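Local coordinates for trehalose-6-phosphate phosphatase (PDB 5DXN), which is a trehalose-phosphatase-family protein of the HAD clan that holds a magnesium ion, at residues Met117-His122 with Arg159-Glu164. Sequence-based numbering, arbitrary orientation.
Sequences MEVFQH and RKMLEE
Val-119 sets both of its methyls against the side chain of Met-161: CG1 lies 3.7 Å from SD, and CG2 touches the same sulfur and Met-161 CG. The two side chains run past each other in opposite directions, each arising from a bond aimed at the facing helix. In Met-161 CG stands anti to the backbone N (chi1 -172°), and the chain stays extended through chi2, so the sulfur reaches the valine before the bend at chi3 turns CE off toward His-122. A slim, flexible thioether suits this partly exposed margin, where the imidazole of His-122 offers it a flat face. SD hovers over that face, 5.2 Å from the ring centroid, a distant Met-aromatic approach, while Met-161 CE comes within 4.5 Å of His-122 ND1.

Helices 112-124 and 151-164 run nearly antiparallel, their local axes 10.3 Å apart at an angle of 154°. They pack side by side against the four-stranded antiparallel sheet of the alpha/beta cap domain, as in other HAD phosphatases. The larger mixed sheet belongs to the core, where a magnesium ion sits at the end of strand 21-26, beside what is probably the DxDx(T/V) motif of the family.

Toward the cap sheet, Leu-162 CD2 meets Val-119 CG1 at 3.8 Å, the branched ends crossing at a slant where the backbones come nearest, with 7.2 Å between the CA atoms of these two residues. Compact, beta-branched valine fills this point between thioether and leucine, whereas the longer leucine also reaches Val-174 and Val-183 of the sheet. Leu-162 CD1 lies 4.2 Å from Phe-120 CE1. That phenylalanine leaves its helix pointing away from the partner, yet its bulky side chain comes back to touch Ile-132 and Val-183, and its ring meets that of Trp-141.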
loop_
_atom_site.group_PDB
_atom_site.type_symbol
_atom_site.label_atom_id
_atom_site.label_comp_id
_atom_site.label_asym_id
_atom_site.label_seq_id
_atom_site.Cartn_x
_atom_site.Cartn_y
_atom_site.Cartn_z
ATOM N N MET A 117 17.559 4.751 17.763
ATOM C CA MET A 117 18.898 4.202 17.974
ATOM C C MET A 117 19.238 4.126 19.463
ATOM O O MET A 117 19.809 3.147 19.917
ATOM C CB MET A 117 19.942 5.044 17.238
ATOM C CG MET A 117 19.881 4.954 15.731
ATOM S SD MET A 117 20.079 3.257 15.156
ATOM C CE MET A 117 21.756 2.920 15.713
ATOM N N GLU A 118 18.865 5.153 20.216
ATOM C CA GLU A 118 19.053 5.159 21.670
ATOM C C GLU A 118 18.331 3.999 22.368
ATOM O O GLU A 118 18.901 3.305 23.216
ATOM C CB GLU A 118 18.576 6.500 22.228
ATOM C CG GLU A 118 18.612 6.635 23.730
ATOM C CD GLU A 118 18.077 7.985 24.179
ATOM O OE1 GLU A 118 17.673 8.789 23.304
ATOM O OE2 GLU A 118 18.062 8.241 25.401
ATOM N N VAL A 119 17.072 3.780 22.007
ATOM C CA VAL A 119 16.304 2.704 22.605
ATOM C C VAL A 119 16.864 1.342 22.157
ATOM O O VAL A 119 17.025 0.428 22.956
ATOM C CB VAL A 119 14.812 2.833 22.241
ATOM C CG1 VAL A 119 14.030 1.575 22.665
ATOM C CG2 VAL A 119 14.221 4.104 22.894
ATOM N N PHE A 120 17.178 1.234 20.870
ATOM C CA PHE A 120 17.735 0.012 20.311
ATOM C C PHE A 120 19.097 -0.323 20.933
ATOM O O PHE A 120 19.426 -1.480 21.132
ATOM C CB PHE A 120 17.874 0.139 18.787
ATOM C CG PHE A 120 16.627 -0.223 18.003
ATOM C CD1 PHE A 120 15.485 -0.710 18.634
ATOM C CD2 PHE A 120 16.619 -0.083 16.620
ATOM C CE1 PHE A 120 14.347 -1.043 17.892
ATOM C CE2 PHE A 120 15.485 -0.419 15.869
ATOM C CZ PHE A 120 14.350 -0.895 16.513
ATOM N N GLN A 121 19.902 0.693 21.224
ATOM C CA GLN A 121 21.185 0.433 21.872
ATOM C C GLN A 121 20.983 -0.089 23.286
ATOM O O GLN A 121 21.709 -0.971 23.736
ATOM C CB GLN A 121 22.052 1.694 21.879
ATOM C CG GLN A 121 22.640 2.014 20.504
ATOM C CD GLN A 121 23.807 1.105 20.145
ATOM O OE1 GLN A 121 24.194 0.213 20.916
ATOM N NE2 GLN A 121 24.383 1.336 18.973
ATOM N N HIS A 122 19.974 0.432 23.977
ATOM C CA HIS A 122 19.683 -0.010 25.332
ATOM C C HIS A 122 19.433 -1.514 25.359
ATOM O O HIS A 122 19.988 -2.233 26.178
ATOM C CB HIS A 122 18.475 0.743 25.903
ATOM C CG HIS A 122 18.049 0.271 27.260
ATOM N ND1 HIS A 122 17.195 -0.796 27.449
ATOM C CD2 HIS A 122 18.353 0.726 28.499
ATOM C CE1 HIS A 122 16.997 -0.978 28.743
ATOM N NE2 HIS A 122 17.687 -0.065 29.400
ATOM N N ARG A 159 9.234 -2.525 22.244
ATOM C CA ARG A 159 8.053 -1.966 21.612
ATOM C C ARG A 159 7.366 -0.986 22.562
ATOM O O ARG A 159 7.019 0.121 22.166
ATOM C CB ARG A 159 7.090 -3.079 21.183
ATOM C CG ARG A 159 6.088 -2.647 20.139
ATOM C CD ARG A 159 5.083 -3.757 19.841
ATOM N NE ARG A 159 5.195 -4.252 18.473
ATOM C CZ ARG A 159 4.306 -5.051 17.896
ATOM N NH1 ARG A 159 3.230 -5.449 18.566
ATOM N NH2 ARG A 159 4.486 -5.449 16.644
ATOM N N LYS A 160 7.209 -1.377 23.825
ATOM C CA LYS A 160 6.567 -0.505 24.801
ATOM C C LYS A 160 7.324 0.799 24.995
ATOM O O LYS A 160 6.721 1.863 25.046
ATOM C CB LYS A 160 6.418 -1.216 26.144
ATOM C CG LYS A 160 5.477 -2.397 26.108
ATOM C CD LYS A 160 5.344 -3.006 27.486
ATOM C CE LYS A 160 4.691 -4.375 27.444
ATOM N NZ LYS A 160 4.620 -4.972 28.821
ATOM N N MET A 161 8.646 0.722 25.081
ATOM C CA MET A 161 9.453 1.919 25.273
ATOM C C MET A 161 9.350 2.867 24.070
ATOM O O MET A 161 9.256 4.087 24.237
ATOM C CB MET A 161 10.915 1.531 25.545
ATOM C CG MET A 161 11.799 2.710 25.943
ATOM S SD MET A 161 13.498 2.229 26.274
ATOM C CE MET A 161 13.276 1.333 27.807
ATOM N N LEU A 162 9.349 2.313 22.861
ATOM C CA LEU A 162 9.205 3.136 21.666
ATOM C C LEU A 162 7.858 3.864 21.685
ATOM O O LEU A 162 7.747 5.013 21.259
ATOM C CB LEU A 162 9.346 2.278 20.403
ATOM C CG LEU A 162 10.698 1.568 20.213
ATOM C CD1 LEU A 162 10.599 0.447 19.181
ATOM C CD2 LEU A 162 11.775 2.550 19.799
ATOM N N GLU A 163 6.841 3.198 22.213
ATOM C CA GLU A 163 5.499 3.779 22.254
ATOM C C GLU A 163 5.370 4.928 23.256
ATOM O O GLU A 163 4.631 5.885 23.012
ATOM C CB GLU A 163 4.465 2.700 22.580
ATOM C CG GLU A 163 3.309 2.660 21.604
ATOM C CD GLU A 163 3.740 2.219 20.219
ATOM O OE1 GLU A 163 4.385 1.152 20.115
ATOM O OE2 GLU A 163 3.441 2.937 19.237
ATOM N N GLU A 164 6.069 4.838 24.382
ATOM C CA GLU A 164 5.952 5.882 25.397
ATOM C C GLU A 164 6.918 7.039 25.119
ATOM O O GLU A 164 6.899 8.051 25.826
ATOM C CB GLU A 164 6.157 5.309 26.824
ATOM C CG GLU A 164 7.155 4.149 26.982
ATOM C CD GLU A 164 6.732 3.113 28.046
ATOM O OE1 GLU A 164 7.610 2.371 28.565
ATOM O OE2 GLU A 164 5.524 3.024 28.364
#